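Side-chain contacts in ribosomal-protein-alanine acetyltransferase (Escherichia coli O157:H7, PDB 5ISV), which probably transfers an acetyl group from acetyl-CoA to the N-terminal alanine of ribosomal protein bS18: residues A[9-14]-A[42-47]; A[14-19]-A[30-35]; A[23-28]-A[103-108]. All blocks are in the same frame, centred on the assembly; numbering follows the deposited sequence.

Contact 1. Residues A[9-14]-A[42-47]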
# COMPACT_ATOMS: atom_id res chain seq x y z
N THR A 9 3.85 -14.23 -8.48
CA THR A 9 5.29 -14.20 -8.71
C THR A 9 5.71 -13.82 -10.16
O THR A 9 6.66 -13.05 -10.37
CB THR A 9 5.91 -15.57 -8.33
OG1 THR A 9 5.68 -15.79 -6.94
CG2 THR A 9 7.40 -15.62 -8.62
N THR A 10 5.00 -14.35 -11.14
CA THR A 10 5.28 -14.05 -12.55
C THR A 10 4.87 -12.63 -12.96
O THR A 10 5.20 -12.20 -14.07
CB THR A 10 4.56 -15.04 -13.47
OG1 THR A 10 3.18 -15.10 -13.09
CG2 THR A 10 5.19 -16.43 -13.36
N ASP A 11 4.17 -11.93 -12.07
CA ASP A 11 3.86 -10.51 -12.23
C ASP A 11 4.92 -9.58 -11.64
O ASP A 11 4.89 -8.38 -11.91
CB ASP A 11 2.49 -10.18 -11.63
CG ASP A 11 1.36 -10.98 -12.24
OD1 ASP A 11 1.27 -11.08 -13.50
OD2 ASP A 11 0.54 -11.51 -11.47
N LEU A 12 5.87 -10.13 -10.88
CA LEU A 12 6.85 -9.28 -10.21
C LEU A 12 7.76 -8.52 -11.21
O LEU A 12 8.03 -7.36 -10.99
CB LEU A 12 7.63 -10.01 -9.10
CG LEU A 12 6.78 -10.46 -7.90
CD1 LEU A 12 7.65 -11.30 -6.98
CD2 LEU A 12 6.20 -9.27 -7.13
N PRO A 13 8.14 -9.12 -12.35
CA PRO A 13 8.92 -8.29 -13.30
C PRO A 13 8.16 -7.03 -13.80
O PRO A 13 8.74 -5.95 -13.91
CB PRO A 13 9.23 -9.26 -14.44
CG PRO A 13 9.11 -10.60 -13.83
CD PRO A 13 8.03 -10.51 -12.81
N ALA A 14 6.87 -7.17 -14.10
CA ALA A 14 6.08 -6.02 -14.45
C ALA A 14 6.00 -5.01 -13.30
O ALA A 14 6.08 -3.79 -13.54
CB ALA A 14 4.69 -6.42 -14.96
N ASN A 42 -0.99 -9.30 -1.99
CA ASN A 42 -0.50 -8.34 -2.97
C ASN A 42 -1.48 -8.26 -4.15
O ASN A 42 -1.99 -9.27 -4.59
CB ASN A 42 0.87 -8.81 -3.49
CG ASN A 42 1.94 -8.78 -2.40
OD1 ASN A 42 1.75 -8.10 -1.39
ND2 ASN A 42 3.04 -9.46 -2.59
N PHE A 43 -1.64 -7.06 -4.66
CA PHE A 43 -2.63 -6.78 -5.76
C PHE A 43 -1.97 -5.97 -6.86
O PHE A 43 -1.04 -5.19 -6.64
CB PHE A 43 -3.84 -5.99 -5.21
CG PHE A 43 -4.72 -6.80 -4.29
CD1 PHE A 43 -5.47 -7.88 -4.79
CD2 PHE A 43 -4.77 -6.50 -2.92
CE1 PHE A 43 -6.27 -8.63 -3.97
CE2 PHE A 43 -5.56 -7.27 -2.09
CZ PHE A 43 -6.30 -8.33 -2.60
N GLN A 44 -2.55 -6.11 -8.07
CA GLN A 44 -2.15 -5.32 -9.24
C GLN A 44 -3.41 -4.79 -9.90
O GLN A 44 -4.49 -5.37 -9.73
CB GLN A 44 -1.39 -6.20 -10.23
CG GLN A 44 -2.21 -7.40 -10.74
CD GLN A 44 -1.56 -8.14 -11.89
OE1 GLN A 44 -1.08 -7.52 -12.83
NE2 GLN A 44 -1.52 -9.46 -11.81
N LEU A 45 -3.25 -3.63 -10.52
CA LEU A 45 -4.35 -3.06 -11.34
C LEU A 45 -3.81 -2.97 -12.75
O LEU A 45 -2.73 -2.44 -13.01
CB LEU A 45 -4.73 -1.68 -10.81
CG LEU A 45 -5.93 -1.02 -11.50
CD1 LEU A 45 -6.67 -0.09 -10.58
CD2 LEU A 45 -5.55 -0.29 -12.79
N THR A 46 -4.57 -3.52 -13.70
CA THR A 46 -4.17 -3.53 -15.10
C THR A 46 -5.18 -2.63 -15.85
O THR A 46 -6.38 -2.66 -15.56
CB THR A 46 -4.19 -4.94 -15.66
OG1 THR A 46 -5.50 -5.48 -15.54
CG2 THR A 46 -3.22 -5.87 -15.05
N GLN A 47 -4.66 -1.79 -16.72
CA GLN A 47 -5.50 -0.96 -17.60
C GLN A 47 -5.18 -1.37 -19.02
O GLN A 47 -4.04 -1.31 -19.49
CB GLN A 47 -5.20 0.52 -17.43
CG GLN A 47 -6.09 1.35 -18.34
CD GLN A 47 -5.93 2.83 -18.11
OE1 GLN A 47 -5.36 3.53 -18.95
NE2 GLN A 47 -6.46 3.32 -17.02
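Asp11 and Gln44 meet through their polar ends, the carboxylate of the first facing the amide of the second. Among the polar approaches, the closest is that of OD2 of Asp11 to NE2 of Gln44, 2.9 Å; OD1 of Asp11 stands farther from the same nitrogen, at 3.6 Å, so the amide sits nearer one oxygen than the other. The two side chains run at about a right angle, and their carboxylate and amide planes are turned 62° apart, so the groups do not lie flat on each other. Both ends have firm partners close by: OD2 of Asp11 accepts from the backbone N of Glu8, and NE2 of Gln44 donates to the backbone O of Ser6. A short acid suits the first position because it can turn back to the chain just before it, while the longer glutamine can reach out from the strand.

Conformation makes that reach possible. CG of Gln44 lies between the backbone N and the carbonyl carbon (chi1 59°), and from there the chain stays extended at chi2, carrying its amide off the sheet toward the 3-10 turn.

The side chain of Met51, on strand 50-60, touches those of both Asp11 and Gln44. The arrangement belongs to the N-terminal part of the GNAT fold, where the 3-10 lead-in to helix 12-22 is met by a side chain from strand 43-47, a strand flanked in the sheet by 2-6 and 50-60.

Contact 2. Residues A[14-19]-A[30-35]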
# COMPACT_ATOMS: atom_id res chain seq x y z
N ALA A 14 6.87 -7.17 -14.10
CA ALA A 14 6.08 -6.02 -14.45
C ALA A 14 6.00 -5.01 -13.30
O ALA A 14 6.08 -3.79 -13.54
CB ALA A 14 4.69 -6.42 -14.96
N ALA A 15 5.90 -5.49 -12.05
CA ALA A 15 5.82 -4.55 -10.93
C ALA A 15 7.15 -3.82 -10.78
O ALA A 15 7.15 -2.61 -10.53
CB ALA A 15 5.39 -5.23 -9.64
N TYR A 16 8.27 -4.55 -10.88
CA TYR A 16 9.61 -3.93 -10.85
C TYR A 16 9.80 -2.81 -11.90
O TYR A 16 10.36 -1.76 -11.63
CB TYR A 16 10.71 -5.02 -10.99
CG TYR A 16 12.11 -4.47 -11.07
CD1 TYR A 16 12.80 -4.18 -9.93
CD2 TYR A 16 12.75 -4.21 -12.31
CE1 TYR A 16 14.09 -3.67 -9.96
CE2 TYR A 16 14.05 -3.69 -12.37
CZ TYR A 16 14.72 -3.42 -11.17
OH TYR A 16 16.01 -2.91 -11.18
N HIS A 17 9.31 -3.06 -13.12
CA HIS A 17 9.37 -2.08 -14.21
C HIS A 17 8.61 -0.77 -13.82
O HIS A 17 9.10 0.32 -14.03
CB HIS A 17 8.81 -2.76 -15.50
CG HIS A 17 8.76 -1.87 -16.72
ND1 HIS A 17 9.88 -1.52 -17.44
CD2 HIS A 17 7.72 -1.25 -17.32
CE1 HIS A 17 9.53 -0.77 -18.47
NE2 HIS A 17 8.22 -0.57 -18.41
N ILE A 18 7.44 -0.91 -13.20
CA ILE A 18 6.70 0.25 -12.67
C ILE A 18 7.50 1.00 -11.60
O ILE A 18 7.63 2.20 -11.62
CB ILE A 18 5.32 -0.18 -12.16
CG1 ILE A 18 4.44 -0.60 -13.36
CG2 ILE A 18 4.64 0.93 -11.38
CD1 ILE A 18 3.10 -1.17 -13.03
N GLU A 19 8.05 0.22 -10.68
CA GLU A 19 8.83 0.80 -9.59
C GLU A 19 10.01 1.70 -10.12
O GLU A 19 10.22 2.80 -9.58
CB GLU A 19 9.33 -0.34 -8.73
CG GLU A 19 10.22 0.08 -7.56
CD GLU A 19 9.44 0.60 -6.37
OE1 GLU A 19 8.21 0.52 -6.35
OE2 GLU A 19 10.08 1.13 -5.43
N LYS A 30 15.62 -8.05 -5.58
CA LYS A 30 15.68 -8.90 -4.40
C LYS A 30 14.69 -8.46 -3.33
O LYS A 30 14.09 -9.32 -2.67
CB LYS A 30 17.11 -8.92 -3.85
CG LYS A 30 18.04 -9.86 -4.58
CD LYS A 30 19.14 -10.41 -3.66
CE LYS A 30 20.03 -9.32 -3.06
NZ LYS A 30 20.65 -9.70 -1.75
N THR A 31 14.49 -7.16 -3.17
CA THR A 31 13.44 -6.69 -2.23
C THR A 31 12.05 -7.13 -2.65
O THR A 31 11.26 -7.60 -1.85
CB THR A 31 13.41 -5.15 -2.05
OG1 THR A 31 14.67 -4.72 -1.54
CG2 THR A 31 12.37 -4.74 -1.01
N PHE A 32 11.76 -6.99 -3.96
CA PHE A 32 10.47 -7.50 -4.43
C PHE A 32 10.27 -8.98 -4.19
O PHE A 32 9.22 -9.39 -3.73
CB PHE A 32 10.25 -7.26 -5.93
CG PHE A 32 9.58 -5.93 -6.29
CD1 PHE A 32 8.23 -5.72 -6.13
CD2 PHE A 32 10.37 -4.91 -6.76
CE1 PHE A 32 7.65 -4.50 -6.50
CE2 PHE A 32 9.81 -3.70 -7.15
CZ PHE A 32 8.45 -3.50 -6.97
N ALA A 33 11.26 -9.78 -4.54
CA ALA A 33 11.22 -11.22 -4.25
C ALA A 33 11.06 -11.58 -2.76
O ALA A 33 10.55 -12.65 -2.40
CB ALA A 33 12.49 -11.87 -4.77
N SER A 34 11.57 -10.73 -1.91
CA SER A 34 11.48 -10.95 -0.46
C SER A 34 10.06 -10.68 0.06
O SER A 34 9.60 -11.31 1.01
CB SER A 34 12.46 -10.03 0.25
OG SER A 34 13.81 -10.43 -0.02
N ASN A 35 9.35 -9.77 -0.59
CA ASN A 35 8.05 -9.30 -0.12
C ASN A 35 6.88 -10.03 -0.83
O ASN A 35 6.00 -9.39 -1.46
CB ASN A 35 7.98 -7.77 -0.26
CG ASN A 35 8.59 -7.02 0.92
OD1 ASN A 35 8.00 -6.87 2.01
ND2 ASN A 35 9.83 -6.55 0.72
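Phe32 reaches from helix 29-34 to helix 12-22 and meets Ala15, Tyr16 and Glu19 there. The axes of the short segments come no closer than 10.7 Å, at an angle of 130° between their directions, a spacing that a large aromatic side chain can bridge. The tight part surrounds the outer end of this ring. CE2 of Phe32 lies 3.7 Å from CA of Tyr16, whose backbone N sits over one ring face, offset toward the rim. CB of Glu19 comes in at the ring edge, in its plane, 3.7 Å from CZ of Phe32. On the CE1 side, Ala15 brings its methyl CB to 3.9 Å from CE1 of Phe32; so small a side chain lets the ring come close to the helix. Phe54 and Trp27 meet the Phe32 ring edge-to-face and continue this buried packing.

Looser contact is made by the ring of Tyr16, a partly exposed residue. This ring offers only an edge: CD1 of Tyr16 is 4.1 Å from CD2 of Phe32, the two side chains crossing at about a right angle.

Glu19 serves two chemistries. Its CB and CG pack on the phenylalanine, then a bend at chi2 (80°) sets the carboxylate beside the ring's outer end, its plane 83° from that of the ring. There OE2 accepts from Trp27 N and His23 ND1, and OE1 from Asn68 ND2. Across the two helices the contact is mainly van der Waals packing on Phe32, while the buried acid has its oxygens satisfied by neighbouring donors; these bonds probably stabilise its negative charge and fix the rotation of the carboxylate.

Contact 3. Residues A[23-28]-A[103-108]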
# COMPACT_ATOMS: atom_id res chain seq x y z
N HIS A 23 9.29 5.47 -8.86
CA HIS A 23 9.97 5.86 -7.60
C HIS A 23 11.43 6.25 -7.78
O HIS A 23 12.16 5.54 -8.45
CB HIS A 23 9.85 4.68 -6.63
CG HIS A 23 8.48 4.50 -6.06
ND1 HIS A 23 8.12 3.39 -5.32
CD2 HIS A 23 7.42 5.34 -6.01
CE1 HIS A 23 6.87 3.52 -4.91
NE2 HIS A 23 6.42 4.70 -5.31
N ALA A 24 11.84 7.38 -7.18
CA ALA A 24 13.24 7.82 -7.15
C ALA A 24 14.19 6.98 -6.30
O ALA A 24 15.40 7.00 -6.53
CB ALA A 24 13.34 9.27 -6.72
N PHE A 25 13.63 6.26 -5.31
CA PHE A 25 14.38 5.42 -4.38
C PHE A 25 13.77 4.04 -4.57
O PHE A 25 13.10 3.52 -3.69
CB PHE A 25 14.26 5.92 -2.92
CG PHE A 25 14.78 7.31 -2.71
CD1 PHE A 25 13.99 8.41 -3.00
CD2 PHE A 25 16.07 7.52 -2.19
CE1 PHE A 25 14.49 9.68 -2.87
CE2 PHE A 25 16.56 8.80 -2.01
CZ PHE A 25 15.76 9.88 -2.35
N PRO A 26 13.97 3.45 -5.76
CA PRO A 26 13.25 2.25 -6.05
C PRO A 26 13.76 1.04 -5.29
O PRO A 26 14.94 0.94 -4.97
CB PRO A 26 13.51 2.03 -7.53
CG PRO A 26 14.85 2.62 -7.75
CD PRO A 26 14.84 3.84 -6.87
N TRP A 27 12.82 0.16 -5.03
CA TRP A 27 13.10 -1.18 -4.61
C TRP A 27 14.01 -1.94 -5.61
O TRP A 27 13.91 -1.76 -6.81
CB TRP A 27 11.77 -1.96 -4.44
CG TRP A 27 11.19 -1.91 -3.06
CD1 TRP A 27 11.58 -1.10 -2.02
CD2 TRP A 27 10.13 -2.71 -2.55
NE1 TRP A 27 10.84 -1.38 -0.89
CE2 TRP A 27 9.94 -2.36 -1.19
CE3 TRP A 27 9.35 -3.72 -3.10
CZ2 TRP A 27 8.97 -2.95 -0.41
CZ3 TRP A 27 8.39 -4.28 -2.36
CH2 TRP A 27 8.23 -3.94 -0.99
N SER A 28 14.90 -2.77 -5.07
CA SER A 28 15.67 -3.75 -5.86
C SER A 28 14.85 -5.00 -6.16
O SER A 28 13.83 -5.23 -5.51
CB SER A 28 16.91 -4.17 -5.13
OG SER A 28 16.57 -5.05 -4.06
N GLU A 103 3.63 3.80 5.80
CA GLU A 103 4.62 4.81 6.08
C GLU A 103 4.76 5.68 4.83
O GLU A 103 4.76 5.14 3.70
CB GLU A 103 5.95 4.11 6.35
CG GLU A 103 6.69 4.59 7.53
CD GLU A 103 7.79 3.64 7.98
OE1 GLU A 103 8.35 2.92 7.15
OE2 GLU A 103 8.09 3.63 9.18
N VAL A 104 4.84 6.99 5.00
CA VAL A 104 4.93 7.90 3.87
C VAL A 104 5.92 9.00 4.16
O VAL A 104 5.98 9.54 5.26
CB VAL A 104 3.50 8.45 3.49
CG1 VAL A 104 2.81 9.10 4.66
CG2 VAL A 104 3.54 9.42 2.32
N ARG A 105 6.76 9.34 3.19
CA ARG A 105 7.63 10.50 3.26
C ARG A 105 6.85 11.76 3.56
O ARG A 105 5.84 12.04 2.91
CB ARG A 105 8.40 10.64 1.94
CG ARG A 105 9.50 9.63 1.84
CD ARG A 105 9.99 9.42 0.42
NE ARG A 105 11.15 8.56 0.37
CZ ARG A 105 12.41 8.95 0.52
NH1 ARG A 105 12.71 10.23 0.74
NH2 ARG A 105 13.39 8.05 0.46
N ALA A 106 7.30 12.56 4.53
CA ALA A 106 6.56 13.75 4.96
C ALA A 106 6.32 14.78 3.85
O ALA A 106 5.38 15.56 3.92
CB ALA A 106 7.29 14.40 6.11
N SER A 107 7.21 14.80 2.84
CA SER A 107 7.08 15.79 1.76
C SER A 107 5.98 15.43 0.77
O SER A 107 5.64 16.27 -0.06
CB SER A 107 8.38 15.92 0.99
OG SER A 107 8.78 14.67 0.46
N ASN A 108 5.43 14.22 0.84
CA ASN A 108 4.37 13.82 -0.09
C ASN A 108 3.01 14.26 0.46
O ASN A 108 2.17 13.44 0.86
CB ASN A 108 4.41 12.33 -0.39
CG ASN A 108 3.63 11.96 -1.63
OD1 ASN A 108 2.70 12.68 -2.07
ND2 ASN A 108 4.01 10.85 -2.23
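Arg105 lays its guanidinium over one face of the Phe25 ring, a cation-pi stack that joins the loop between helices 12-22 and 29-34 to the end of strand 99-105 in the GNAT fold. Its CZ stands 4.2 Å from the centroid of the Phe25 ring and 22° off the ring normal. With the two planes only 20° apart, the groups are nearly parallel, although the side chains themselves cross at about a right angle. An aromatic ring offers a flat, electron-rich face, and arginine can cover it while its N-H groups still point outward to other acceptors.

That second role appears in the next shell. NH1 of Arg105 donates to the carbonyl O of Pro131 and forms a salt bridge with OE1 of Glu137, which together probably help fix how the guanidinium is turned. The arginine chain is extended from CG to NE, so it spans the distance from the strand to the loop. Behind it, a type I turn from Arg105 to Asn108 leads into helix 109-117, where Asn108, predicted to bind acetyl-CoA, is the N-cap. Glu103, the predicted proton acceptor, precedes Arg105 by two residues on the same strand, and its OE2 makes a salt bridge with Arg126 NH1. At the centre of the stack, NH2 of Arg105 lies above the middle of the phenylalanine ring, 3.5 Å from Phe25 CD1.

Overall arrangement
Contacts 1 and 2 are neighbours, their centres about 9 Å apart; they share Ala14 and helix 12-22, and contact 2 is nested within the loop that contact 1 closes. Asn42 ND2 and Asn35 O, 3.2 Å apart, probably join them by a hydrogen bond. Contact 3 lies about 14 Å from contact 2 and about 19 Å from contact 1, centre to centre, and crosses both along the chain. Its loop follows helix 12-22 directly and touches contact 2 through Glu19 and Trp27. Contacts 1 and 3 reach the same mixed sheet, so the N-terminal helices and the loop joining them are linked to strand 43-47 near one edge and to strand 99-105, which carries the predicted proton acceptor.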